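Berberine bridge enzyme-like protein (Arabidopsis thaliana, PDB 5D79) is a secreted FAD-dependent oxidoreductase of the berberine bridge enzyme family that takes part in the plant's adaptation to salt stress. Local coordinates at residues Asp369-Glu374 with Thr415-Arg420; Asp62-Asn67 with Val127-Asn132; Ile203-Val208 with Gln218-Asp223; Asn312-Met317 with Glu329-Met334. One frame throughout, in Å; residues are numbered along the deposited sequence.

Contact 1: residues Asp369-Glu374 with Thr415-Arg420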
loop_
_atom_site.group_PDB
_atom_site.type_symbol
_atom_site.label_atom_id
_atom_site.label_comp_id
_atom_site.label_asym_id
_atom_site.label_seq_id
_atom_site.Cartn_x
_atom_site.Cartn_y
_atom_site.Cartn_z
ATOM N N ASP A 369 1.856 -11.635 -1.416
ATOM C CA ASP A 369 0.624 -11.854 -0.680
ATOM C C ASP A 369 -0.374 -12.743 -1.434
ATOM O O ASP A 369 -0.148 -13.119 -2.582
ATOM C CB ASP A 369 0.010 -10.503 -0.274
ATOM C CG ASP A 369 -0.895 -9.890 -1.336
ATOM O OD1 ASP A 369 -0.628 -10.008 -2.546
ATOM O OD2 ASP A 369 -1.895 -9.258 -0.931
ATOM N N ASP A 370 -1.447 -13.102 -0.732
ATOM C CA ASP A 370 -2.452 -14.040 -1.190
ATOM C C ASP A 370 -3.821 -13.681 -0.621
ATOM O O ASP A 370 -3.945 -12.942 0.364
ATOM C CB ASP A 370 -2.105 -15.466 -0.752
ATOM C CG ASP A 370 -1.263 -16.205 -1.744
ATOM O OD1 ASP A 370 -1.573 -16.156 -2.951
ATOM O OD2 ASP A 370 -0.300 -16.867 -1.307
ATOM N N PHE A 371 -4.848 -14.255 -1.225
ATOM C CA PHE A 371 -6.181 -14.174 -0.686
ATOM C C PHE A 371 -6.665 -15.589 -0.405
ATOM O O PHE A 371 -6.515 -16.480 -1.240
ATOM C CB PHE A 371 -7.104 -13.423 -1.648
ATOM C CG PHE A 371 -6.782 -11.967 -1.746
ATOM C CD1 PHE A 371 -5.812 -11.519 -2.637
ATOM C CD2 PHE A 371 -7.397 -11.048 -0.902
ATOM C CE1 PHE A 371 -5.473 -10.173 -2.699
ATOM C CE2 PHE A 371 -7.069 -9.696 -0.964
ATOM C CZ PHE A 371 -6.101 -9.261 -1.861
ATOM N N VAL A 372 -7.199 -15.790 0.795
ATOM C CA VAL A 372 -7.734 -17.076 1.207
ATOM C C VAL A 372 -9.244 -17.017 1.130
ATOM O O VAL A 372 -9.860 -16.095 1.654
ATOM C CB VAL A 372 -7.277 -17.457 2.637
ATOM C CG1 VAL A 372 -8.006 -18.711 3.142
ATOM C CG2 VAL A 372 -5.759 -17.643 2.677
ATOM N N GLN A 373 -9.836 -17.995 0.456
ATOM C CA GLN A 373 -11.277 -17.999 0.203
ATOM C C GLN A 373 -12.005 -19.051 1.035
ATOM O O GLN A 373 -13.221 -18.992 1.206
ATOM C CB GLN A 373 -11.536 -18.205 -1.294
ATOM C CG GLN A 373 -10.873 -17.122 -2.142
ATOM C CD GLN A 373 -11.201 -17.188 -3.608
ATOM O OE1 GLN A 373 -11.190 -18.253 -4.213
ATOM N NE2 GLN A 373 -11.479 -16.033 -4.196
ATOM N N GLU A 374 -11.254 -20.004 1.559
ATOM C CA GLU A 374 -11.801 -20.986 2.486
ATOM C C GLU A 374 -10.695 -21.438 3.431
ATOM O O GLU A 374 -9.532 -21.505 3.028
ATOM C CB GLU A 374 -12.420 -22.178 1.738
ATOM C CG GLU A 374 -11.476 -22.958 0.833
ATOM C CD GLU A 374 -12.186 -24.058 0.047
ATOM O OE1 GLU A 374 -13.364 -23.870 -0.320
ATOM O OE2 GLU A 374 -11.563 -25.114 -0.193
ATOM N N THR A 415 -14.835 -0.668 -7.647
ATOM C CA THR A 415 -13.550 -0.004 -7.840
ATOM C C THR A 415 -12.615 -1.054 -8.421
ATOM O O THR A 415 -12.910 -2.246 -8.341
ATOM C CB THR A 415 -12.975 0.585 -6.524
ATOM O OG1 THR A 415 -12.540 -0.472 -5.666
ATOM C CG2 THR A 415 -14.005 1.439 -5.793
ATOM N N PRO A 416 -11.499 -0.631 -9.027
ATOM C CA PRO A 416 -10.611 -1.623 -9.650
ATOM C C PRO A 416 -10.147 -2.758 -8.716
ATOM O O PRO A 416 -9.997 -3.886 -9.203
ATOM C CB PRO A 416 -9.427 -0.775 -10.120
ATOM C CG PRO A 416 -10.052 0.546 -10.452
ATOM C CD PRO A 416 -11.123 0.745 -9.392
ATOM N N PHE A 417 -9.945 -2.480 -7.427
ATOM C CA PHE A 417 -9.629 -3.524 -6.450
ATOM C C PHE A 417 -10.714 -4.614 -6.473
ATOM O O PHE A 417 -11.889 -4.342 -6.194
ATOM C CB PHE A 417 -9.489 -2.915 -5.045
ATOM C CG PHE A 417 -9.142 -3.912 -3.984
ATOM C CD1 PHE A 417 -10.137 -4.655 -3.357
ATOM C CD2 PHE A 417 -7.822 -4.108 -3.608
ATOM C CE1 PHE A 417 -9.828 -5.581 -2.383
ATOM C CE2 PHE A 417 -7.499 -5.027 -2.626
ATOM C CZ PHE A 417 -8.509 -5.768 -2.009
ATOM N N PRO A 418 -10.329 -5.850 -6.819
ATOM C CA PRO A 418 -11.333 -6.873 -7.112
ATOM C C PRO A 418 -11.685 -7.808 -5.956
ATOM O O PRO A 418 -12.661 -8.554 -6.050
ATOM C CB PRO A 418 -10.657 -7.670 -8.224
ATOM C CG PRO A 418 -9.236 -7.698 -7.781
ATOM C CD PRO A 418 -8.985 -6.297 -7.228
ATOM N N HIS A 419 -10.892 -7.790 -4.895
ATOM C CA HIS A 419 -10.962 -8.837 -3.878
ATOM C C HIS A 419 -11.983 -8.529 -2.803
ATOM O O HIS A 419 -11.645 -8.048 -1.724
ATOM C CB HIS A 419 -9.586 -9.039 -3.258
ATOM C CG HIS A 419 -8.491 -9.077 -4.267
ATOM N ND1 HIS A 419 -8.227 -10.190 -5.032
ATOM C CD2 HIS A 419 -7.623 -8.126 -4.673
ATOM C CE1 HIS A 419 -7.231 -9.927 -5.854
ATOM N NE2 HIS A 419 -6.844 -8.683 -5.652
ATOM N N ARG A 420 -13.236 -8.827 -3.104
ATOM C CA ARG A 420 -14.328 -8.498 -2.205
ATOM C C ARG A 420 -14.977 -9.784 -1.680
ATOM O O ARG A 420 -14.278 -10.637 -1.149
ATOM C CB ARG A 420 -15.345 -7.585 -2.912
ATOM C CG ARG A 420 -14.715 -6.341 -3.568
ATOM C CD ARG A 420 -14.051 -5.368 -2.584
ATOM N NE ARG A 420 -13.701 -4.119 -3.261
ATOM C CZ ARG A 420 -13.455 -2.952 -2.659
ATOM N NH1 ARG A 420 -13.512 -2.836 -1.332
ATOM N NH2 ARG A 420 -13.155 -1.889 -3.393
#

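Contact 2: residues Asp62-Asn67 with Val127-Asn132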
loop_
_atom_site.group_PDB
_atom_site.type_symbol
_atom_site.label_atom_id
_atom_site.label_comp_id
_atom_site.label_asym_id
_atom_site.label_seq_id
_atom_site.Cartn_x
_atom_site.Cartn_y
_atom_site.Cartn_z
ATOM N N ASP A 62 17.860 9.465 -2.508
ATOM C CA ASP A 62 17.989 8.484 -1.440
ATOM C C ASP A 62 16.937 8.695 -0.363
ATOM O O ASP A 62 16.540 7.744 0.313
ATOM C CB ASP A 62 19.385 8.552 -0.809
ATOM C CG ASP A 62 20.132 7.232 -0.879
ATOM O OD1 ASP A 62 19.721 6.271 -0.188
ATOM O OD2 ASP A 62 21.150 7.168 -1.606
ATOM N N SER A 63 16.482 9.937 -0.215
ATOM C CA SER A 63 15.691 10.341 0.955
ATOM C C SER A 63 14.384 9.566 1.169
ATOM O O SER A 63 14.070 9.177 2.297
ATOM C CB SER A 63 15.379 11.842 0.885
ATOM O OG SER A 63 15.465 12.332 -0.439
ATOM N N SER A 64 13.618 9.350 0.106
ATOM C CA SER A 64 12.378 8.607 0.252
ATOM C C SER A 64 12.448 7.217 -0.362
ATOM O O SER A 64 11.452 6.752 -0.900
ATOM C CB SER A 64 11.200 9.380 -0.359
ATOM O OG SER A 64 11.610 10.275 -1.367
ATOM N N ILE A 65 13.607 6.555 -0.289
ATOM C CA ILE A 65 13.674 5.131 -0.645
ATOM C C ILE A 65 13.345 4.311 0.595
ATOM O O ILE A 65 14.142 4.214 1.525
ATOM C CB ILE A 65 15.048 4.707 -1.214
ATOM C CG1 ILE A 65 15.251 5.298 -2.615
ATOM C CG2 ILE A 65 15.133 3.194 -1.290
ATOM C CD1 ILE A 65 16.573 4.930 -3.290
ATOM N N GLN A 66 12.140 3.748 0.611
ATOM C CA GLN A 66 11.631 3.044 1.778
ATOM C C GLN A 66 11.729 1.525 1.611
ATOM O O GLN A 66 11.108 0.755 2.350
ATOM C CB GLN A 66 10.197 3.476 2.060
ATOM C CG GLN A 66 10.066 4.957 2.415
ATOM C CD GLN A 66 10.639 5.325 3.794
ATOM O OE1 GLN A 66 11.361 4.546 4.425
ATOM N NE2 GLN A 66 10.308 6.527 4.261
ATOM N N ASN A 67 12.514 1.118 0.620
ATOM C CA ASN A 67 13.067 -0.229 0.546
ATOM C C ASN A 67 14.550 -0.107 0.141
ATOM O O ASN A 67 14.887 -0.087 -1.053
ATOM C CB ASN A 67 12.279 -1.103 -0.435
ATOM C CG ASN A 67 12.469 -2.591 -0.172
ATOM O OD1 ASN A 67 13.422 -3.002 0.504
ATOM N ND2 ASN A 67 11.564 -3.406 -0.708
ATOM N N VAL A 127 12.665 11.365 -12.555
ATOM C CA VAL A 127 11.738 11.177 -11.440
ATOM C C VAL A 127 10.961 12.448 -11.115
ATOM O O VAL A 127 11.548 13.497 -10.928
ATOM C CB VAL A 127 12.480 10.713 -10.154
ATOM C CG1 VAL A 127 11.570 10.809 -8.941
ATOM C CG2 VAL A 127 13.008 9.295 -10.311
ATOM N N ILE A 128 9.637 12.345 -11.065
ATOM C CA ILE A 128 8.782 13.399 -10.515
ATOM C C ILE A 128 8.501 13.117 -9.023
ATOM O O ILE A 128 7.566 12.373 -8.685
ATOM C CB ILE A 128 7.428 13.509 -11.276
ATOM C CG1 ILE A 128 7.635 13.485 -12.792
ATOM C CG2 ILE A 128 6.676 14.761 -10.866
ATOM C CD1 ILE A 128 6.351 13.390 -13.571
ATOM N N ASP A 129 9.321 13.694 -8.145
ATOM C CA ASP A 129 9.182 13.522 -6.697
ATOM C C ASP A 129 8.197 14.565 -6.167
ATOM O O ASP A 129 8.412 15.769 -6.331
ATOM C CB ASP A 129 10.554 13.648 -6.017
ATOM C CG ASP A 129 10.550 13.224 -4.535
ATOM O OD1 ASP A 129 9.682 13.678 -3.760
ATOM O OD2 ASP A 129 11.453 12.448 -4.140
ATOM N N LEU A 130 7.127 14.096 -5.525
ATOM C CA LEU A 130 6.012 14.960 -5.124
ATOM C C LEU A 130 6.131 15.499 -3.710
ATOM O O LEU A 130 5.167 16.030 -3.165
ATOM C CB LEU A 130 4.690 14.210 -5.254
ATOM C CG LEU A 130 4.364 13.764 -6.677
ATOM C CD1 LEU A 130 3.173 12.843 -6.684
ATOM C CD2 LEU A 130 4.105 14.978 -7.544
ATOM N N ARG A 131 7.322 15.383 -3.135
ATOM C CA ARG A 131 7.562 15.752 -1.748
ATOM C C ARG A 131 7.135 17.176 -1.371
ATOM O O ARG A 131 6.835 17.438 -0.216
ATOM C CB ARG A 131 9.043 15.579 -1.429
ATOM C CG ARG A 131 9.969 16.571 -2.122
ATOM C CD ARG A 131 11.389 16.223 -1.783
ATOM N NE ARG A 131 11.547 14.776 -1.827
ATOM C CZ ARG A 131 12.667 14.130 -1.535
ATOM N NH1 ARG A 131 13.749 14.804 -1.168
ATOM N NH2 ARG A 131 12.700 12.805 -1.611
ATOM N N ASN A 132 7.107 18.089 -2.338
ATOM C CA ASN A 132 6.782 19.489 -2.064
ATOM C C ASN A 132 5.289 19.788 -2.113
ATOM O O ASN A 132 4.842 20.820 -1.609
ATOM C CB ASN A 132 7.511 20.409 -3.048
ATOM C CG ASN A 132 8.998 20.478 -2.786
ATOM O OD1 ASN A 132 9.456 20.221 -1.666
ATOM N ND2 ASN A 132 9.765 20.836 -3.814
HETATM O O HOH W 1 9.352 11.840 -2.110
#

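Contact 3: residues Ile203-Val208 with Gln218-Asp223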
loop_
_atom_site.group_PDB
_atom_site.type_symbol
_atom_site.label_atom_id
_atom_site.label_comp_id
_atom_site.label_asym_id
_atom_site.label_seq_id
_atom_site.Cartn_x
_atom_site.Cartn_y
_atom_site.Cartn_z
ATOM N N ILE A 203 -13.865 11.096 -3.325
ATOM C CA ILE A 203 -15.042 11.623 -3.996
ATOM C C ILE A 203 -14.740 12.604 -5.136
ATOM O O ILE A 203 -15.641 13.016 -5.859
ATOM C CB ILE A 203 -15.965 12.307 -2.973
ATOM C CG1 ILE A 203 -15.177 13.307 -2.141
ATOM C CG2 ILE A 203 -16.614 11.273 -2.059
ATOM C CD1 ILE A 203 -16.046 14.170 -1.247
ATOM N N ASP A 204 -13.473 12.975 -5.287
ATOM C CA ASP A 204 -13.005 13.829 -6.389
ATOM C C ASP A 204 -11.482 13.753 -6.374
ATOM O O ASP A 204 -10.899 13.263 -5.410
ATOM C CB ASP A 204 -13.494 15.284 -6.251
ATOM C CG ASP A 204 -13.381 16.090 -7.561
ATOM O OD1 ASP A 204 -12.539 15.761 -8.425
ATOM O OD2 ASP A 204 -14.133 17.073 -7.723
ATOM N N ALA A 205 -10.838 14.228 -7.432
ATOM C CA ALA A 205 -9.391 14.139 -7.531
ATOM C C ALA A 205 -8.901 15.038 -8.629
ATOM O O ALA A 205 -9.658 15.402 -9.512
ATOM C CB ALA A 205 -8.959 12.705 -7.797
ATOM N N LEU A 206 -7.628 15.397 -8.569
ATOM C CA LEU A 206 -6.997 16.130 -9.658
ATOM C C LEU A 206 -5.930 15.244 -10.269
ATOM O O LEU A 206 -5.111 14.683 -9.546
ATOM C CB LEU A 206 -6.375 17.443 -9.168
ATOM C CG LEU A 206 -7.270 18.479 -8.495
ATOM C CD1 LEU A 206 -6.419 19.590 -7.914
ATOM C CD2 LEU A 206 -8.268 19.027 -9.478
ATOM N N VAL A 207 -5.940 15.107 -11.589
ATOM C CA VAL A 207 -4.908 14.329 -12.263
ATOM C C VAL A 207 -4.373 15.079 -13.505
ATOM O O VAL A 207 -5.122 15.758 -14.208
ATOM C CB VAL A 207 -5.451 12.913 -12.642
ATOM C CG1 VAL A 207 -6.622 13.016 -13.601
ATOM C CG2 VAL A 207 -4.353 12.024 -13.222
ATOM N N VAL A 208 -3.067 14.994 -13.745
ATOM C CA VAL A 208 -2.503 15.467 -15.005
ATOM C C VAL A 208 -2.397 14.290 -15.969
ATOM O O VAL A 208 -1.747 13.283 -15.655
ATOM C CB VAL A 208 -1.123 16.122 -14.820
ATOM C CG1 VAL A 208 -0.442 16.368 -16.179
ATOM C CG2 VAL A 208 -1.252 17.415 -14.021
ATOM N N GLN A 218 -14.986 15.737 -12.540
ATOM C CA GLN A 218 -15.905 16.225 -13.544
ATOM C C GLN A 218 -15.254 16.242 -14.926
ATOM O O GLN A 218 -15.861 15.810 -15.909
ATOM C CB GLN A 218 -16.381 17.622 -13.151
ATOM C CG GLN A 218 -17.464 18.239 -14.022
ATOM C CD GLN A 218 -17.815 19.654 -13.560
ATOM O OE1 GLN A 218 -17.001 20.335 -12.918
ATOM N NE2 GLN A 218 -19.033 20.099 -13.875
ATOM N N ALA A 219 -14.011 16.715 -14.997
ATOM C CA ALA A 219 -13.337 16.898 -16.285
ATOM C C ALA A 219 -12.744 15.607 -16.824
ATOM O O ALA A 219 -12.666 15.427 -18.038
ATOM C CB ALA A 219 -12.250 17.959 -16.177
ATOM N N MET A 220 -12.335 14.708 -15.932
ATOM C CA MET A 220 -11.665 13.483 -16.348
ATOM C C MET A 220 -12.638 12.388 -16.781
ATOM O O MET A 220 -12.283 11.542 -17.593
ATOM C CB MET A 220 -10.778 12.957 -15.224
ATOM C CG MET A 220 -11.531 12.193 -14.151
ATOM S SD MET A 220 -10.433 11.605 -12.875
ATOM C CE MET A 220 -9.981 13.148 -12.084
ATOM N N GLY A 221 -13.857 12.403 -16.251
ATOM C CA GLY A 221 -14.823 11.367 -16.578
ATOM C C GLY A 221 -14.846 10.226 -15.575
ATOM O O GLY A 221 -13.879 10.026 -14.842
ATOM N N GLU A 222 -15.946 9.471 -15.544
ATOM C CA GLU A 222 -16.140 8.441 -14.526
ATOM C C GLU A 222 -15.189 7.270 -14.706
ATOM O O GLU A 222 -14.744 6.690 -13.724
ATOM C CB GLU A 222 -17.589 7.943 -14.522
ATOM C CG GLU A 222 -18.567 8.929 -13.903
ATOM C CD GLU A 222 -18.226 9.268 -12.462
ATOM O OE1 GLU A 222 -18.377 8.382 -11.601
ATOM O OE2 GLU A 222 -17.801 10.414 -12.190
ATOM N N ASP A 223 -14.880 6.928 -15.958
ATOM C CA ASP A 223 -13.943 5.845 -16.262
ATOM C C ASP A 223 -12.554 6.179 -15.707
ATOM O O ASP A 223 -11.895 5.350 -15.071
ATOM C CB ASP A 223 -13.867 5.595 -17.781
ATOM C CG ASP A 223 -14.691 4.387 -18.234
ATOM O OD1 ASP A 223 -15.129 3.600 -17.371
ATOM O OD2 ASP A 223 -14.885 4.220 -19.461
HETATM O O HOH W 2 -15.489 17.287 -10.049
#

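Contact 4: residues Asn312-Met317 with Glu329-Met334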
loop_
_atom_site.group_PDB
_atom_site.type_symbol
_atom_site.label_atom_id
_atom_site.label_comp_id
_atom_site.label_asym_id
_atom_site.label_seq_id
_atom_site.Cartn_x
_atom_site.Cartn_y
_atom_site.Cartn_z
ATOM N N ASN A 312 -18.520 -3.694 25.523
ATOM C CA ASN A 312 -19.174 -4.212 24.331
ATOM C C ASN A 312 -18.251 -5.102 23.525
ATOM O O ASN A 312 -18.690 -6.092 22.940
ATOM C CB ASN A 312 -19.684 -3.071 23.453
ATOM C CG ASN A 312 -20.808 -2.298 24.106
ATOM O OD1 ASN A 312 -21.378 -2.738 25.097
ATOM N ND2 ASN A 312 -21.135 -1.143 23.550
ATOM N N LEU A 313 -16.974 -4.742 23.480
ATOM C CA LEU A 313 -15.977 -5.590 22.839
ATOM C C LEU A 313 -15.924 -6.946 23.538
ATOM O O LEU A 313 -15.914 -7.991 22.887
ATOM C CB LEU A 313 -14.594 -4.929 22.864
ATOM C CG LEU A 313 -13.427 -5.887 22.582
ATOM C CD1 LEU A 313 -13.489 -6.387 21.147
ATOM C CD2 LEU A 313 -12.066 -5.273 22.895
ATOM N N LEU A 314 -15.907 -6.912 24.869
ATOM C CA LEU A 314 -15.708 -8.106 25.689
ATOM C C LEU A 314 -16.874 -9.080 25.580
ATOM O O LEU A 314 -16.673 -10.292 25.508
ATOM C CB LEU A 314 -15.488 -7.713 27.160
ATOM C CG LEU A 314 -14.182 -6.960 27.437
ATOM C CD1 LEU A 314 -14.090 -6.509 28.889
ATOM C CD2 LEU A 314 -12.991 -7.822 27.043
ATOM N N ALA A 315 -18.088 -8.539 25.581
ATOM C CA ALA A 315 -19.294 -9.342 25.469
ATOM C C ALA A 315 -19.386 -9.933 24.077
ATOM O O ALA A 315 -19.860 -11.056 23.896
ATOM C CB ALA A 315 -20.515 -8.504 25.771
ATOM N N LEU A 316 -18.925 -9.168 23.093
ATOM C CA LEU A 316 -18.942 -9.626 21.714
ATOM C C LEU A 316 -17.914 -10.740 21.513
ATOM O O LEU A 316 -18.146 -11.683 20.756
ATOM C CB LEU A 316 -18.680 -8.462 20.759
ATOM C CG LEU A 316 -18.736 -8.745 19.255
ATOM C CD1 LEU A 316 -20.090 -9.268 18.830
ATOM C CD2 LEU A 316 -18.392 -7.493 18.473
ATOM N N MET A 317 -16.793 -10.659 22.217
ATOM C CA MET A 317 -15.708 -11.600 21.972
ATOM C C MET A 317 -15.869 -12.928 22.707
ATOM O O MET A 317 -15.272 -13.925 22.311
ATOM C CB MET A 317 -14.363 -10.968 22.340
ATOM C CG MET A 317 -13.795 -10.041 21.265
ATOM S SD MET A 317 -12.715 -10.856 20.071
ATOM C CE MET A 317 -11.450 -11.482 21.161
ATOM N N GLU A 329 -7.885 -6.767 30.783
ATOM C CA GLU A 329 -6.497 -6.401 30.965
ATOM C C GLU A 329 -5.787 -6.353 29.634
ATOM O O GLU A 329 -4.771 -5.676 29.486
ATOM C CB GLU A 329 -5.821 -7.389 31.914
ATOM C CG GLU A 329 -6.254 -7.211 33.355
ATOM C CD GLU A 329 -7.663 -7.716 33.668
ATOM O OE1 GLU A 329 -8.086 -8.749 33.115
ATOM O OE2 GLU A 329 -8.344 -7.082 34.502
ATOM N N GLY A 330 -6.337 -7.074 28.663
ATOM C CA GLY A 330 -5.772 -7.113 27.330
ATOM C C GLY A 330 -6.266 -5.955 26.493
ATOM O O GLY A 330 -5.818 -5.767 25.369
ATOM N N CYS A 331 -7.178 -5.169 27.063
ATOM C CA CYS A 331 -7.841 -4.092 26.341
ATOM C C CYS A 331 -7.434 -2.691 26.774
ATOM O O CYS A 331 -7.068 -2.465 27.913
ATOM C CB CYS A 331 -9.339 -4.218 26.501
ATOM S SG CYS A 331 -9.992 -5.774 25.963
ATOM N N GLU A 332 -7.542 -1.746 25.855
ATOM C CA GLU A 332 -7.265 -0.361 26.170
ATOM C C GLU A 332 -8.190 0.578 25.397
ATOM O O GLU A 332 -8.182 0.583 24.161
ATOM C CB GLU A 332 -5.806 -0.013 25.860
ATOM C CG GLU A 332 -5.439 1.371 26.361
ATOM C CD GLU A 332 -3.953 1.625 26.386
ATOM O OE1 GLU A 332 -3.171 0.738 25.986
ATOM O OE2 GLU A 332 -3.569 2.729 26.809
ATOM N N GLU A 333 -8.979 1.366 26.127
ATOM C CA GLU A 333 -9.811 2.393 25.518
ATOM C C GLU A 333 -8.974 3.629 25.227
ATOM O O GLU A 333 -8.219 4.087 26.071
ATOM C CB GLU A 333 -11.006 2.746 26.423
ATOM C CG GLU A 333 -12.163 1.732 26.361
ATOM C CD GLU A 333 -13.433 2.203 27.070
ATOM O OE1 GLU A 333 -13.327 3.072 27.959
ATOM O OE2 GLU A 333 -14.535 1.702 26.737
ATOM N N MET A 334 -9.102 4.157 24.017
ATOM C CA MET A 334 -8.371 5.358 23.609
ATOM C C MET A 334 -9.104 5.988 22.430
ATOM O O MET A 334 -10.137 5.472 22.007
ATOM C CB MET A 334 -6.922 5.027 23.229
ATOM C CG MET A 334 -6.797 4.063 22.045
ATOM S SD MET A 334 -5.100 3.587 21.690
ATOM C CE MET A 334 -4.640 2.804 23.216
#

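Contact 1: residues Asp369-Glu374 with Thr415-Arg420
In both Phe371 and His419 the ring leaves the backbone beside the N and anti to the carbonyl carbon (chi1 -69° and -44°). These torsions, in side chains that cross at about a right angle, lay the two rings over one another. They form an offset stack, with ring centroids 3.8 Å apart and planes only 10° from parallel. Phe371 CE1 sits 3.4 Å above the centre of the imidazole of His419. The stack is extended by a CH-pi contact, His419 CB lying over the same phenyl face, 3.8 Å from the Phe371 centroid. On the opposite face of the imidazole lies the ring of Pro418, its CG 3.3 Å above the plane of His419, so the histidine is sandwiched. His419 CD2 stands 3.6 Å above one face of Phe417, displaced toward the rim. Phe371 CZ and Phe417 CZ touch more loosely at 4.2 Å. An alanine in place of Phe371 would be likely to uncover one imidazole face and open a gap between strand and loop, letting His419 turn. The histidine is the centre of an inverse gamma turn, and its NE2 makes weak hydrogen bonds to Ala469 O and Tyr499 O, which probably help fix the ring's rotation. Phe371 projects from strand 363-372, an outermost strand of the seven-stranded antiparallel sheet, next to strand 425-434. Across from it the 415-420 loop packs through Phe417 and Arg420 on Met407 of helix 406-409.

Contact 2: residues Asp62-Asn67 with Val127-Asn132
The guanidinium of Arg131 is used at its edge: Ser63 OG lies there only 7° out of the plane and is held end-on by two nitrogens, NH1 at 3.1 Å and NH2 at 3.0 Å. Ser64 OG also sits near that plane, 2.8 Å from Arg131 NH2, but the bond is bent and weak. Water 1 is a further neighbour in the plane; it accepts from Ser64 OG and donates to Asp129 OD1, linking the two segments a second time. The other flat group is the carboxylate of Asp129. Its OD2 forms a salt bridge with Arg131 NH2 at 2.8 Å, while Arg131 NE reaches OD1 at 2.9 Å from 54° above the carboxylate plane. A bend in the arginine chain at chi3 (41°) brings the guanidinium back toward Asp129 of its own segment. With a leucine in place of Arg131, Asp129 would probably lose one of its cationic partners and both serine hydroxyls a donor that ties them to this loop. Two outside residues share the network: Ser63 OG also bonds to Ser59 O, and Asp129 OD2 has a second salt bridge to Arg107. The backbone N of Arg131 closes an Asx turn on Asp129 OD1 at 3.0 Å. This turn lies next to strand 125-129 of the FAD-binding PCMH-type domain. Leu130, within the turn, touches the bound FAD, so the turn probably helps to place it, while the two serines, which adjoin helix 58-63, tie residues 62-67 to it.

Contact 3: residues Ile203-Val208 with Gln218-Asp223
Met220 and Val207 form the dense part of this contact, in which a single methyl does most of the work. Met220 CE lies 3.7 Å from Val207 CG1 and 3.4 Å from the backbone O of Ala205, with Ala205 CB a looser neighbour at 4.4 Å. The sulfur follows behind, SD being 4.1 Å from the same Val207 methyl. A bend at chi3 (70°) turns the end of the methionine chain, and the two side chains meet at about a right angle. This apolar patch is buried, and Leu215 and Ile228 also touch Met220.

At the other end the segments are bridged by solvent. Water 2 donates to Asp204 OD2 at 2.7 Å and accepts from Gln218 N at 3.0 Å, while the side chain of Gln218 is exposed and makes no direct contact with the strand. Asp204 OD1, for its part, accepts from the backbone N of Arg217.

Gly221 divides helix 217-220 from helix 222-227; at its backbone angles, with phi positive at 95°, a CB would press on the carbonyl O of Met220. Strands 202-208 and 214-215 form a beta hairpin, and the short helix that follows folds back so that its methionine lies over the hairpin. The arrangement belongs to the antiparallel sheet of the FAD-binding PCMH-type domain, with the Val207 side chain about 6 Å from the bound FAD.

Contact 4: residues Asn312-Met317 with Glu329-Met334
A small apolar contact joins helix 310-320 to strand 331-334, an outermost strand of the seven-stranded antiparallel sheet, and it rests on one sulfur atom and two leucine methyls. Cys331 SG meets Leu313 CD2 at 3.7 Å and Leu314 CD2 at 3.8 Å, so consecutive helix residues meet the same atom from different directions. Their first torsions differ: Leu313 has CG anti to the backbone N (chi1 164°) and already heads for the strand, whereas Leu314 keeps CG beside the N (chi1 -67°), from where CD2 can come in to the sulfur. Cys331 points at the helix, and no hydrogen bond crosses between the two segments. Only 95 Å² is buried in all, and of the three touching residues Leu313 is buried and the other two are partly exposed.

A polar tie lies close by: Glu333 accepts through OE2 from the backbone N of Val310, at the first turn of the helix. Leu313 also packs on Thr254 and Phe256 of strand 253-260, Tyr306 of strand 298-306 and Leu284 of strand 284-292, so the helix lies against the sheet. Strand 331-334 itself pairs with 253-260, Glu332 bonding through its backbone to Val255.

How the contacts relate
Three of the four contacts lie around the bound FAD. Leu130 of contact 2 touches it; the side chain of Val207 in contact 3 is about 6 Å from the FAD, that of Ser64 in contact 2 about 7 Å and that of Phe417 in contact 1 about 8 Å. Ser64 is also about 8 Å from the side chain of His111, the residue of covalent flavin attachment, a link absent from this structure. Contacts 1 and 3 come within about 7 Å of each other at their nearest atoms, and contacts 2 and 3 within about 8 Å. Contact 4 is remote, its centre 42 Å from that of contact 3, yet it shares a sheet with contact 1: 331-334 and 363-372 are the outermost strands of that sheet.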